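Local coordinates for protein DNA polymerase sliding clamp (Archaeoglobus fulgidus, PDB 1RWZ) that serves as a sliding clamp, a homotrimeric ring around DNA that probably acts as a moving platform, tethering the DNA polymerase and other proteins to it, at residues D3-G8 with L86-V91; E24-F29 with R117-I122; A129-D134 with I182-G187; A143-I148 with D170-H175. All blocks are in the same frame, centred on the assembly; numbering follows the deposited sequence.

Contact 1: D3-G8 with L86-V91; sequences DVIMTG and LVELIV
Asp3 and Glu88 bring their carboxylates together on one face of the sheet: Asp3 OD1 lies 2.5 Å from Glu88 OE2, and the two planes are only 27° apart. Oxygens this close suggest that one of the acids holds a proton. Asp3 gets there with CG anti to its backbone N (chi1 -179°), which turns the carboxylate across to the extended Glu88 chain and sets OD1 alongside Ile90 CG1, 3.4 Å away. Next along this face, Ile5 CG1 lies 3.9 Å from Glu88 CG, while the Leu86 methyls reach toward Ile5 CG2 and the Thr7 backbone.

Beneath these side chains is the antiparallel pairing of strands 2-7 and 86-91, neighbours in the five-stranded sheet 58-61, 2-7, 86-91, 96-101, 104-109 of the clamp's N-terminal domain. Val4 and Leu89 form one hydrogen-bonded pair and Met6 and Val87 the other, each closed by two N-H...O bonds; Val87 N to Met6 O, at 2.8 Å, is nearly straight. The opposite face is apolar and buried. There Val4 CG2 rests on Leu89 CB at 3.7 Å. With CG between its backbone N and carbonyl carbon (chi1 65°), Met6 rises from the sheet and SD meets Leu89 CD1 at 3.8 Å.

Farther out, Leu11 of helix 8-19 packs on Met6 and Val87, and Val99 of strand 96-101 on Val87 and Leu89. Glu88 OE1 has a long, weak ion pair with Lys100. Thr7 OG1 accepts from Leu10 N as the N-cap of that helix.

Contact 2: E24-F29 with R117-I122; sequences EARIHF and RKEPRI
Arg26 and His28, successive outward-pointing side chains of strand 24-30, hold residues 117-119 of the interdomain connector, the long loop that joins the two domains of a PCNA subunit. In PCNA relatives this loop forms part of the docking site for partner proteins.

Among the hydrogen bonds, Arg26 NH1 to Arg117 O is unusually short at 2.5 Å and almost straight (176°). The carbonyl oxygen lies in the guanidinium plane at its edge, although the donor stands well above the carbonyl's own plane. NH2 adds a weak bond to the same oxygen. His28 NE2 donates to Glu119 OE1 at 2.7 Å, meeting it from above the carboxylate plane, and Thr66 OG1 pairs with ND1 on the other side of the ring, which fixes the imidazole's rotation.

The ionic part is looser. Glu119 bends at chi2 (72°) and runs back past Arg26 in the opposite direction, so Glu119 OE2 lies alongside the arginine's methylenes, 3.3 Å from Arg26 CD, and makes a weak salt bridge to NH1. The carboxylate thus divides its oxygens, one to His28 and one to Arg26, and stands 82° to the guanidinium plane. The backbone N of Glu119 lies over one guanidinium face.

Waters fill in the periphery. One links Arg26 NH2, weakly, to Lys118 NZ; another donates to Glu24 OE1 and accepts from Arg117 N at 3.0 Å.

Contact 3: A129-D134 with I182-G187; sequences AKIVMD and IEFNGG
Asn185 turns its side-chain amide onto the edge of strand 129-134, where OD1 takes the backbone N-H of Lys130 at 2.9 Å. Gly187 N reaches that same oxygen from the opposite face of the amide plane, at 3.1 Å, closing an Asx turn, so two N-H groups clamp OD1 while ND2 is held by Pro128 O. The chi1 of 77° puts the amide between Asn185's own N and carbonyl carbon, facing the neighbouring strand.

Phe184 and Ile131 lie side by side and point the same way. The ring offers its edge to Ile131 CG1, 3.6 Å from CE1, and Gly186 N sits over the ring centre, 3.4 Å above the plane. On the reverse face of the sheet, the extended chains of Lys130 and Glu183 slant across each other to a weak salt bridge, Lys130 NZ to Glu183 OE1 at 3.3 Å. Val132 CG2 packs on Glu183 CB.

Val132 also faces Ile182, its CG1 meeting Ile182 CB at 3.9 Å with the two side chains at about a right angle. Ile182 and Glu183 together opposite Val132 make a classic beta bulge: Val132 O receives Ile182 N at 3.0 Å and Glu183 N only weakly.

Strand 183-184 is the last in its sheet within the chain; strand 210-215 flanks 129-134 on the other side, Ser156 of strand 151-157 touches Phe184 and Ala129, and Asp134 caps helix 135-146.

Contact 4: A143-I148 with D170-H175; sequences AAADKI and DSIVFH
The Asp170 carboxylate carries the tip of Ile148 over one face: CD1 is almost equally far from CG and OD1, 3.3 Å each, and only slightly farther from OD2. This joins the C-terminal end of helix 135-146 to strand 170-176, the border strand of a sheet that runs on into the second subunit of the clamp ring as an antiparallel ladder. Each carboxylate oxygen also receives a water: one water donates to OD2 (2.7 Å) and to Lys147 O, the other to OD1 and Ile148 O, so the two waters tie the last carbonyls of this segment to the acid. OD2 is further bound by Arg73 and Tyr106 of the second subunit, surroundings that would favour a charged carboxylate.

The rest is apolar. The Ile148 and Ile172 side chains slant across each other, Ile148 CG1 meeting Ile172 CG2 at 3.9 Å, a methyl that also faces Ala145 CA. Phe174, farther along the strand, packs instead on Glu137 and Ala141 of the same helix. With its CG1 anti to the backbone N (chi1 -167°), Ile172 sends CD1 onto the helix, where it presses against Ala144 CB at 3.3 Å, tighter than ordinary carbon contact.

How the contacts relate
Contacts 1 and 3 both involve the first strand of a domain, which leads straight into a helix, but with different partners: 86-91 follows the domain's second helix, whereas 183-184 precedes it. Their centres are 35 Å apart. Within each half the contacts meet through an aromatic ring: Val4 CG2 of contact 1 is 4.3 Å from Phe29 CE2 of contact 2, and Met133 CE of contact 3 is 3.7 Å from Phe174 CZ of contact 4. Contacts 2 and 3 reach the same large sheet, with nearest atoms about 15 Å apart. Contact 4, nested in the loop closed by contact 3, lies at the subunit interface, its centre 41 Å from contact 1's.

Contact 1: D3-G8 with L86-V91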
loop_
_atom_site.group_PDB
_atom_site.type_symbol
_atom_site.label_atom_id
_atom_site.label_comp_id
_atom_site.label_asym_id
_atom_site.label_seq_id
_atom_site.Cartn_x
_atom_site.Cartn_y
_atom_site.Cartn_z
ATOM N N ASP A 3 35.293 2.581 -11.108
ATOM C CA ASP A 3 34.451 1.430 -11.391
ATOM C C ASP A 3 34.182 0.721 -10.078
ATOM O O ASP A 3 35.071 0.089 -9.511
ATOM C CB ASP A 3 35.137 0.486 -12.379
ATOM C CG ASP A 3 34.284 -0.716 -12.721
ATOM O OD1 ASP A 3 33.047 -0.637 -12.560
ATOM O OD2 ASP A 3 34.849 -1.741 -13.163
ATOM N N VAL A 4 32.953 0.848 -9.591
ATOM C CA VAL A 4 32.579 0.230 -8.328
ATOM C C VAL A 4 31.293 -0.570 -8.461
ATOM O O VAL A 4 30.473 -0.309 -9.338
ATOM C CB VAL A 4 32.391 1.303 -7.221
ATOM C CG1 VAL A 4 33.641 2.161 -7.113
ATOM C CG2 VAL A 4 31.179 2.179 -7.531
ATOM N N ILE A 5 31.130 -1.559 -7.590
ATOM C CA ILE A 5 29.933 -2.382 -7.589
ATOM C C ILE A 5 29.420 -2.409 -6.157
ATOM O O ILE A 5 30.177 -2.660 -5.219
ATOM C CB ILE A 5 30.229 -3.808 -8.096
ATOM C CG1 ILE A 5 30.692 -3.737 -9.557
ATOM C CG2 ILE A 5 28.981 -4.682 -7.972
ATOM C CD1 ILE A 5 30.951 -5.099 -10.206
ATOM N N MET A 6 28.132 -2.129 -5.999
ATOM C CA MET A 6 27.505 -2.069 -4.686
ATOM C C MET A 6 26.107 -2.674 -4.752
ATOM O O MET A 6 25.556 -2.834 -5.835
ATOM C CB MET A 6 27.405 -0.603 -4.261
ATOM C CG MET A 6 26.482 0.218 -5.167
ATOM S SD MET A 6 26.876 1.988 -5.186
ATOM C CE MET A 6 26.494 2.413 -3.528
ATOM N N THR A 7 25.527 -3.009 -3.602
ATOM C CA THR A 7 24.181 -3.570 -3.606
ATOM C C THR A 7 23.186 -2.460 -3.937
ATOM O O THR A 7 23.439 -1.282 -3.658
ATOM C CB THR A 7 23.788 -4.166 -2.241
ATOM O OG1 THR A 7 23.602 -3.110 -1.287
ATOM C CG2 THR A 7 24.868 -5.113 -1.747
ATOM N N GLY A 8 22.065 -2.841 -4.539
ATOM C CA GLY A 8 21.045 -1.869 -4.887
ATOM C C GLY A 8 20.552 -1.116 -3.667
ATOM O O GLY A 8 20.351 0.101 -3.716
ATOM N N LEU A 86 22.556 -5.905 -8.094
ATOM C CA LEU A 86 23.915 -5.444 -7.835
ATOM C C LEU A 86 24.034 -4.303 -8.834
ATOM O O LEU A 86 23.610 -4.440 -9.986
ATOM C CB LEU A 86 24.970 -6.506 -8.151
ATOM C CG LEU A 86 25.385 -7.460 -7.030
ATOM C CD1 LEU A 86 26.631 -8.224 -7.468
ATOM C CD2 LEU A 86 25.675 -6.682 -5.757
ATOM N N VAL A 87 24.589 -3.177 -8.405
ATOM C CA VAL A 87 24.716 -2.035 -9.296
ATOM C C VAL A 87 26.168 -1.644 -9.498
ATOM O O VAL A 87 26.939 -1.576 -8.541
ATOM C CB VAL A 87 23.969 -0.808 -8.733
ATOM C CG1 VAL A 87 23.940 0.304 -9.778
ATOM C CG2 VAL A 87 22.566 -1.199 -8.309
ATOM N N GLU A 88 26.540 -1.389 -10.747
ATOM C CA GLU A 88 27.900 -0.976 -11.060
ATOM C C GLU A 88 27.875 0.490 -11.486
ATOM O O GLU A 88 27.027 0.902 -12.280
ATOM C CB GLU A 88 28.486 -1.845 -12.182
ATOM C CG GLU A 88 29.907 -1.463 -12.604
ATOM C CD GLU A 88 30.524 -2.456 -13.578
ATOM O OE1 GLU A 88 29.765 -3.121 -14.309
ATOM O OE2 GLU A 88 31.767 -2.565 -13.622
ATOM N N LEU A 89 28.784 1.280 -10.927
ATOM C CA LEU A 89 28.883 2.694 -11.269
ATOM C C LEU A 89 30.208 2.868 -11.982
ATOM O O LEU A 89 31.244 2.414 -11.496
ATOM C CB LEU A 89 28.864 3.570 -10.013
ATOM C CG LEU A 89 27.645 3.470 -9.095
ATOM C CD1 LEU A 89 27.826 4.421 -7.916
ATOM C CD2 LEU A 89 26.380 3.808 -9.868
ATOM N N ILE A 90 30.176 3.518 -13.138
ATOM C CA ILE A 90 31.392 3.732 -13.906
ATOM C C ILE A 90 31.523 5.172 -14.379
ATOM O O ILE A 90 30.556 5.771 -14.848
ATOM C CB ILE A 90 31.433 2.831 -15.163
ATOM C CG1 ILE A 90 31.362 1.353 -14.765
ATOM C CG2 ILE A 90 32.706 3.102 -15.953
ATOM C CD1 ILE A 90 31.248 0.417 -15.958
ATOM N N VAL A 91 32.724 5.722 -14.231
ATOM C CA VAL A 91 33.022 7.071 -14.699
ATOM C C VAL A 91 34.338 6.924 -15.442
ATOM O O VAL A 91 35.395 6.779 -14.828
ATOM C CB VAL A 91 33.195 8.077 -13.543
ATOM C CG1 VAL A 91 33.531 9.457 -14.106
ATOM C CG2 VAL A 91 31.920 8.148 -12.720
#

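Contact 2: E24-F29 with R117-I122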
loop_
_atom_site.group_PDB
_atom_site.type_symbol
_atom_site.label_atom_id
_atom_site.label_comp_id
_atom_site.label_asym_id
_atom_site.label_seq_id
_atom_site.Cartn_x
_atom_site.Cartn_y
_atom_site.Cartn_z
ATOM N N GLU A 24 21.409 18.392 -5.802
ATOM C CA GLU A 24 22.696 18.216 -6.469
ATOM C C GLU A 24 23.727 18.026 -5.372
ATOM O O GLU A 24 23.565 18.555 -4.272
ATOM C CB GLU A 24 23.095 19.457 -7.266
ATOM C CG GLU A 24 22.040 20.025 -8.181
ATOM C CD GLU A 24 22.560 21.226 -8.939
ATOM O OE1 GLU A 24 23.121 22.135 -8.290
ATOM O OE2 GLU A 24 22.412 21.262 -10.179
ATOM N N ALA A 25 24.796 17.300 -5.668
ATOM C CA ALA A 25 25.823 17.077 -4.664
ATOM C C ALA A 25 27.146 16.628 -5.250
ATOM O O ALA A 25 27.196 16.048 -6.337
ATOM C CB ALA A 25 25.333 16.047 -3.647
ATOM N N ARG A 26 28.224 16.915 -4.526
ATOM C CA ARG A 26 29.551 16.498 -4.947
ATOM C C ARG A 26 29.785 15.132 -4.323
ATOM O O ARG A 26 29.587 14.958 -3.121
ATOM C CB ARG A 26 30.633 17.445 -4.424
ATOM C CG ARG A 26 30.713 18.805 -5.097
ATOM C CD ARG A 26 32.036 19.477 -4.720
ATOM N NE ARG A 26 32.095 20.881 -5.117
ATOM C CZ ARG A 26 31.269 21.815 -4.661
ATOM N NH1 ARG A 26 30.322 21.491 -3.794
ATOM N NH2 ARG A 26 31.393 23.072 -5.068
ATOM N N ILE A 27 30.198 14.168 -5.135
ATOM C CA ILE A 27 30.477 12.825 -4.638
ATOM C C ILE A 27 31.968 12.580 -4.792
ATOM O O ILE A 27 32.507 12.660 -5.895
ATOM C CB ILE A 27 29.720 11.747 -5.438
ATOM C CG1 ILE A 27 28.220 12.050 -5.435
ATOM C CG2 ILE A 27 30.011 10.372 -4.846
ATOM C CD1 ILE A 27 27.611 12.163 -4.070
ATOM N N HIS A 28 32.631 12.286 -3.681
ATOM C CA HIS A 28 34.064 12.046 -3.689
ATOM C C HIS A 28 34.384 10.562 -3.639
ATOM O O HIS A 28 33.917 9.850 -2.749
ATOM C CB HIS A 28 34.722 12.711 -2.475
ATOM C CG HIS A 28 34.436 14.175 -2.350
ATOM N ND1 HIS A 28 35.153 15.135 -3.033
ATOM C CD2 HIS A 28 33.501 14.842 -1.634
ATOM C CE1 HIS A 28 34.670 16.331 -2.743
ATOM N NE2 HIS A 28 33.667 16.180 -1.897
ATOM N N PHE A 29 35.170 10.098 -4.602
ATOM C CA PHE A 29 35.602 8.713 -4.608
ATOM C C PHE A 29 37.038 8.771 -4.114
ATOM O O PHE A 29 37.960 9.111 -4.863
ATOM C CB PHE A 29 35.530 8.112 -6.010
ATOM C CG PHE A 29 34.134 7.782 -6.444
ATOM C CD1 PHE A 29 33.314 8.760 -6.999
ATOM C CD2 PHE A 29 33.622 6.504 -6.258
ATOM C CE1 PHE A 29 31.999 8.466 -7.361
ATOM C CE2 PHE A 29 32.309 6.199 -6.616
ATOM C CZ PHE A 29 31.496 7.181 -7.168
ATOM N N ARG A 117 26.980 24.139 -5.129
ATOM C CA ARG A 117 27.252 24.925 -3.933
ATOM C C ARG A 117 28.526 24.470 -3.235
ATOM O O ARG A 117 28.739 23.275 -3.028
ATOM C CB ARG A 117 26.079 24.835 -2.958
ATOM C CG ARG A 117 26.377 25.468 -1.611
ATOM C CD ARG A 117 25.182 25.426 -0.681
ATOM N NE ARG A 117 25.533 25.931 0.644
ATOM C CZ ARG A 117 24.664 26.107 1.633
ATOM N NH1 ARG A 117 23.381 25.822 1.452
ATOM N NH2 ARG A 117 25.083 26.564 2.807
ATOM N N LYS A 118 29.364 25.439 -2.873
ATOM C CA LYS A 118 30.631 25.183 -2.194
ATOM C C LYS A 118 30.559 24.035 -1.198
ATOM O O LYS A 118 29.584 23.892 -0.462
ATOM C CB LYS A 118 31.104 26.446 -1.465
ATOM C CG LYS A 118 31.669 27.530 -2.370
ATOM C CD LYS A 118 33.002 27.106 -2.970
ATOM C CE LYS A 118 33.619 28.222 -3.800
ATOM N NZ LYS A 118 34.947 27.833 -4.358
ATOM N N GLU A 119 31.608 23.220 -1.181
ATOM C CA GLU A 119 31.689 22.085 -0.273
ATOM C C GLU A 119 31.682 22.605 1.165
ATOM O O GLU A 119 32.557 23.380 1.554
ATOM C CB GLU A 119 32.981 21.310 -0.538
ATOM C CG GLU A 119 33.038 19.933 0.091
ATOM C CD GLU A 119 32.126 18.940 -0.596
ATOM O OE1 GLU A 119 32.214 17.740 -0.273
ATOM O OE2 GLU A 119 31.321 19.352 -1.458
ATOM N N PRO A 120 30.692 22.191 1.973
ATOM C CA PRO A 120 30.598 22.634 3.368
ATOM C C PRO A 120 31.621 21.969 4.288
ATOM O O PRO A 120 32.079 20.858 4.020
ATOM C CB PRO A 120 29.166 22.272 3.743
ATOM C CG PRO A 120 28.950 21.005 2.978
ATOM C CD PRO A 120 29.545 21.336 1.618
ATOM N N ARG A 121 31.978 22.656 5.368
ATOM C CA ARG A 121 32.936 22.124 6.330
ATOM C C ARG A 121 32.212 21.385 7.450
ATOM O O ARG A 121 31.098 21.746 7.824
ATOM C CB ARG A 121 33.783 23.251 6.933
ATOM C CG ARG A 121 34.742 23.920 5.958
ATOM C CD ARG A 121 35.653 24.905 6.681
ATOM N NE ARG A 121 36.637 25.510 5.787
ATOM C CZ ARG A 121 37.582 26.360 6.181
ATOM N NH1 ARG A 121 37.676 26.708 7.459
ATOM N NH2 ARG A 121 38.436 26.860 5.297
ATOM N N ILE A 122 32.851 20.348 7.979
ATOM C CA ILE A 122 32.267 19.567 9.063
ATOM C C ILE A 122 32.519 20.268 10.396
ATOM O O ILE A 122 33.664 20.473 10.793
ATOM C CB ILE A 122 32.878 18.150 9.122
ATOM C CG1 ILE A 122 32.605 17.412 7.807
ATOM C CG2 ILE A 122 32.291 17.377 10.298
ATOM C CD1 ILE A 122 33.260 16.051 7.717
HETATM O O HOH W 1 24.134 23.221 -5.421
HETATM O O HOH W 2 30.467 16.089 -0.808
HETATM O O HOH W 3 33.698 25.115 -5.441
#

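Contact 3: A129-D134 with I182-G187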
loop_
_atom_site.group_PDB
_atom_site.type_symbol
_atom_site.label_atom_id
_atom_site.label_comp_id
_atom_site.label_asym_id
_atom_site.label_seq_id
_atom_site.Cartn_x
_atom_site.Cartn_y
_atom_site.Cartn_z
ATOM N N ALA A 129 27.044 14.313 25.740
ATOM C CA ALA A 129 26.203 13.119 25.800
ATOM C C ALA A 129 26.295 12.242 24.560
ATOM O O ALA A 129 26.236 12.732 23.434
ATOM C CB ALA A 129 24.753 13.523 26.037
ATOM N N LYS A 130 26.434 10.938 24.780
ATOM C CA LYS A 130 26.514 9.977 23.684
ATOM C C LYS A 130 25.515 8.871 23.990
ATOM O O LYS A 130 25.605 8.216 25.029
ATOM C CB LYS A 130 27.920 9.387 23.579
ATOM C CG LYS A 130 28.071 8.420 22.414
ATOM C CD LYS A 130 29.461 7.806 22.377
ATOM C CE LYS A 130 29.560 6.766 21.272
ATOM N NZ LYS A 130 30.902 6.116 21.263
ATOM N N ILE A 131 24.571 8.672 23.076
ATOM C CA ILE A 131 23.523 7.677 23.246
ATOM C C ILE A 131 23.480 6.754 22.035
ATOM O O ILE A 131 23.374 7.224 20.906
ATOM C CB ILE A 131 22.134 8.365 23.382
ATOM C CG1 ILE A 131 22.168 9.417 24.495
ATOM C CG2 ILE A 131 21.063 7.333 23.679
ATOM C CD1 ILE A 131 22.254 10.849 23.985
ATOM N N VAL A 132 23.565 5.447 22.270
ATOM C CA VAL A 132 23.513 4.478 21.178
ATOM C C VAL A 132 22.265 3.620 21.360
ATOM O O VAL A 132 22.045 3.041 22.429
ATOM C CB VAL A 132 24.772 3.579 21.151
ATOM C CG1 VAL A 132 24.705 2.618 19.959
ATOM C CG2 VAL A 132 26.021 4.443 21.045
ATOM N N MET A 133 21.442 3.555 20.317
ATOM C CA MET A 133 20.194 2.802 20.368
ATOM C C MET A 133 19.814 2.281 18.993
ATOM O O MET A 133 20.526 2.493 18.012
ATOM C CB MET A 133 19.066 3.706 20.887
ATOM C CG MET A 133 18.798 4.921 19.998
ATOM S SD MET A 133 17.574 6.068 20.688
ATOM C CE MET A 133 16.134 5.036 20.658
ATOM N N ASP A 134 18.682 1.589 18.930
ATOM C CA ASP A 134 18.186 1.066 17.666
ATOM C C ASP A 134 17.503 2.216 16.931
ATOM O O ASP A 134 16.693 2.928 17.519
ATOM C CB ASP A 134 17.168 -0.039 17.917
ATOM C CG ASP A 134 16.635 -0.628 16.632
ATOM O OD1 ASP A 134 17.313 -1.497 16.050
ATOM O OD2 ASP A 134 15.543 -0.207 16.196
ATOM N N ILE A 182 21.968 0.617 24.164
ATOM C CA ILE A 182 23.081 -0.227 23.734
ATOM C C ILE A 182 24.374 0.292 24.361
ATOM O O ILE A 182 25.207 -0.484 24.829
ATOM C CB ILE A 182 23.200 -0.242 22.193
ATOM C CG1 ILE A 182 21.927 -0.842 21.588
ATOM C CG2 ILE A 182 24.424 -1.049 21.766
ATOM C CD1 ILE A 182 21.856 -0.775 20.069
ATOM N N GLU A 183 24.531 1.613 24.364
ATOM C CA GLU A 183 25.691 2.274 24.956
ATOM C C GLU A 183 25.206 3.649 25.408
ATOM O O GLU A 183 24.395 4.274 24.727
ATOM C CB GLU A 183 26.829 2.417 23.935
ATOM C CG GLU A 183 28.045 3.158 24.484
ATOM C CD GLU A 183 29.193 3.261 23.490
ATOM O OE1 GLU A 183 30.121 4.059 23.745
ATOM O OE2 GLU A 183 29.176 2.548 22.462
ATOM N N PHE A 184 25.691 4.111 26.555
ATOM C CA PHE A 184 25.272 5.402 27.092
ATOM C C PHE A 184 26.330 5.907 28.064
ATOM O O PHE A 184 26.776 5.162 28.934
ATOM C CB PHE A 184 23.937 5.238 27.817
ATOM C CG PHE A 184 23.381 6.517 28.373
ATOM C CD1 PHE A 184 23.128 7.604 27.537
ATOM C CD2 PHE A 184 23.074 6.622 29.726
ATOM C CE1 PHE A 184 22.570 8.781 28.044
ATOM C CE2 PHE A 184 22.517 7.789 30.244
ATOM C CZ PHE A 184 22.265 8.873 29.400
ATOM N N ASN A 185 26.717 7.172 27.935
ATOM C CA ASN A 185 27.747 7.719 28.811
ATOM C C ASN A 185 27.217 8.593 29.948
ATOM O O ASN A 185 27.994 9.137 30.731
ATOM C CB ASN A 185 28.777 8.484 27.972
ATOM C CG ASN A 185 28.282 9.845 27.528
ATOM O OD1 ASN A 185 27.081 10.090 27.445
ATOM N ND2 ASN A 185 29.215 10.735 27.226
ATOM N N GLY A 186 25.896 8.715 30.041
ATOM C CA GLY A 186 25.286 9.502 31.102
ATOM C C GLY A 186 25.554 10.998 31.084
ATOM O O GLY A 186 25.333 11.677 32.090
ATOM N N GLY A 187 26.024 11.514 29.953
ATOM C CA GLY A 187 26.305 12.935 29.848
ATOM C C GLY A 187 25.059 13.784 30.025
ATOM O O GLY A 187 23.962 13.375 29.651
#

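Contact 4: A143-I148 with D170-H175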
loop_
_atom_site.group_PDB
_atom_site.type_symbol
_atom_site.label_atom_id
_atom_site.label_comp_id
_atom_site.label_asym_id
_atom_site.label_seq_id
_atom_site.Cartn_x
_atom_site.Cartn_y
_atom_site.Cartn_z
ATOM N N ALA A 143 7.935 9.465 15.635
ATOM C CA ALA A 143 6.602 9.346 15.053
ATOM C C ALA A 143 5.535 9.653 16.098
ATOM O O ALA A 143 4.522 10.284 15.791
ATOM C CB ALA A 143 6.395 7.938 14.483
ATOM N N ALA A 144 5.762 9.209 17.329
ATOM C CA ALA A 144 4.816 9.454 18.415
ATOM C C ALA A 144 4.802 10.944 18.760
ATOM O O ALA A 144 3.740 11.548 18.920
ATOM C CB ALA A 144 5.200 8.635 19.640
ATOM N N ALA A 145 5.990 11.529 18.871
ATOM C CA ALA A 145 6.120 12.946 19.192
ATOM C C ALA A 145 5.469 13.815 18.120
ATOM O O ALA A 145 4.861 14.843 18.425
ATOM C CB ALA A 145 7.589 13.311 19.334
ATOM N N ASP A 146 5.601 13.392 16.868
ATOM C CA ASP A 146 5.045 14.116 15.729
ATOM C C ASP A 146 3.528 14.286 15.806
ATOM O O ASP A 146 2.966 15.194 15.195
ATOM C CB ASP A 146 5.427 13.399 14.431
ATOM C CG ASP A 146 4.844 14.064 13.198
ATOM O OD1 ASP A 146 5.066 15.277 13.004
ATOM O OD2 ASP A 146 4.169 13.362 12.417
ATOM N N LYS A 147 2.862 13.414 16.551
ATOM C CA LYS A 147 1.415 13.508 16.685
ATOM C C LYS A 147 1.016 14.537 17.738
ATOM O O LYS A 147 -0.131 14.981 17.778
ATOM C CB LYS A 147 0.831 12.144 17.051
ATOM C CG LYS A 147 0.850 11.155 15.897
ATOM C CD LYS A 147 0.287 9.812 16.302
ATOM C CE LYS A 147 0.148 8.904 15.090
ATOM N NZ LYS A 147 1.437 8.768 14.363
ATOM N N ILE A 148 1.977 14.922 18.572
ATOM C CA ILE A 148 1.737 15.875 19.651
ATOM C C ILE A 148 2.214 17.298 19.374
ATOM O O ILE A 148 1.514 18.269 19.680
ATOM C CB ILE A 148 2.420 15.392 20.957
ATOM C CG1 ILE A 148 1.790 14.079 21.422
ATOM C CG2 ILE A 148 2.312 16.454 22.039
ATOM C CD1 ILE A 148 0.306 14.181 21.696
ATOM N N ASP A 170 -2.148 17.710 25.652
ATOM C CA ASP A 170 -1.498 16.416 25.818
ATOM C C ASP A 170 0.018 16.514 25.715
ATOM O O ASP A 170 0.568 17.557 25.352
ATOM C CB ASP A 170 -2.040 15.380 24.815
ATOM C CG ASP A 170 -2.025 15.867 23.376
ATOM O OD1 ASP A 170 -1.263 16.803 23.049
ATOM O OD2 ASP A 170 -2.774 15.288 22.559
ATOM N N SER A 171 0.692 15.424 26.060
ATOM C CA SER A 171 2.144 15.392 26.010
ATOM C C SER A 171 2.613 13.960 25.862
ATOM O O SER A 171 1.859 13.012 26.098
ATOM C CB SER A 171 2.734 15.983 27.287
ATOM O OG SER A 171 2.370 15.208 28.418
ATOM N N ILE A 172 3.870 13.803 25.478
ATOM C CA ILE A 172 4.419 12.473 25.306
ATOM C C ILE A 172 5.881 12.464 25.712
ATOM O O ILE A 172 6.624 13.414 25.442
ATOM C CB ILE A 172 4.254 12.009 23.845
ATOM C CG1 ILE A 172 4.529 10.513 23.737
ATOM C CG2 ILE A 172 5.194 12.785 22.930
ATOM C CD1 ILE A 172 3.982 9.904 22.460
ATOM N N VAL A 173 6.283 11.400 26.396
ATOM C CA VAL A 173 7.659 11.258 26.839
ATOM C C VAL A 173 8.163 9.867 26.491
ATOM O O VAL A 173 7.534 8.867 26.844
ATOM C CB VAL A 173 7.796 11.439 28.367
ATOM C CG1 VAL A 173 9.233 11.154 28.802
ATOM C CG2 VAL A 173 7.389 12.852 28.768
ATOM N N PHE A 174 9.276 9.824 25.769
ATOM C CA PHE A 174 9.929 8.577 25.396
ATOM C C PHE A 174 11.130 8.562 26.330
ATOM O O PHE A 174 11.846 9.557 26.431
ATOM C CB PHE A 174 10.404 8.627 23.942
ATOM C CG PHE A 174 11.430 7.579 23.604
ATOM C CD1 PHE A 174 11.047 6.277 23.299
ATOM C CD2 PHE A 174 12.786 7.894 23.616
ATOM C CE1 PHE A 174 12.003 5.301 23.009
ATOM C CE2 PHE A 174 13.752 6.926 23.331
ATOM C CZ PHE A 174 13.357 5.628 23.027
ATOM N N HIS A 175 11.350 7.455 27.028
ATOM C CA HIS A 175 12.467 7.396 27.952
ATOM C C HIS A 175 13.096 6.017 28.018
ATOM O O HIS A 175 12.400 5.005 28.112
ATOM C CB HIS A 175 12.009 7.806 29.355
ATOM C CG HIS A 175 13.066 7.665 30.405
ATOM N ND1 HIS A 175 12.781 7.285 31.699
ATOM C CD2 HIS A 175 14.405 7.860 30.358
ATOM C CE1 HIS A 175 13.899 7.252 32.403
ATOM N NE2 HIS A 175 14.899 7.596 31.612
HETATM O O HOH W 4 -2.180 14.808 19.981
HETATM O O HOH W 5 -0.971 18.228 20.596
#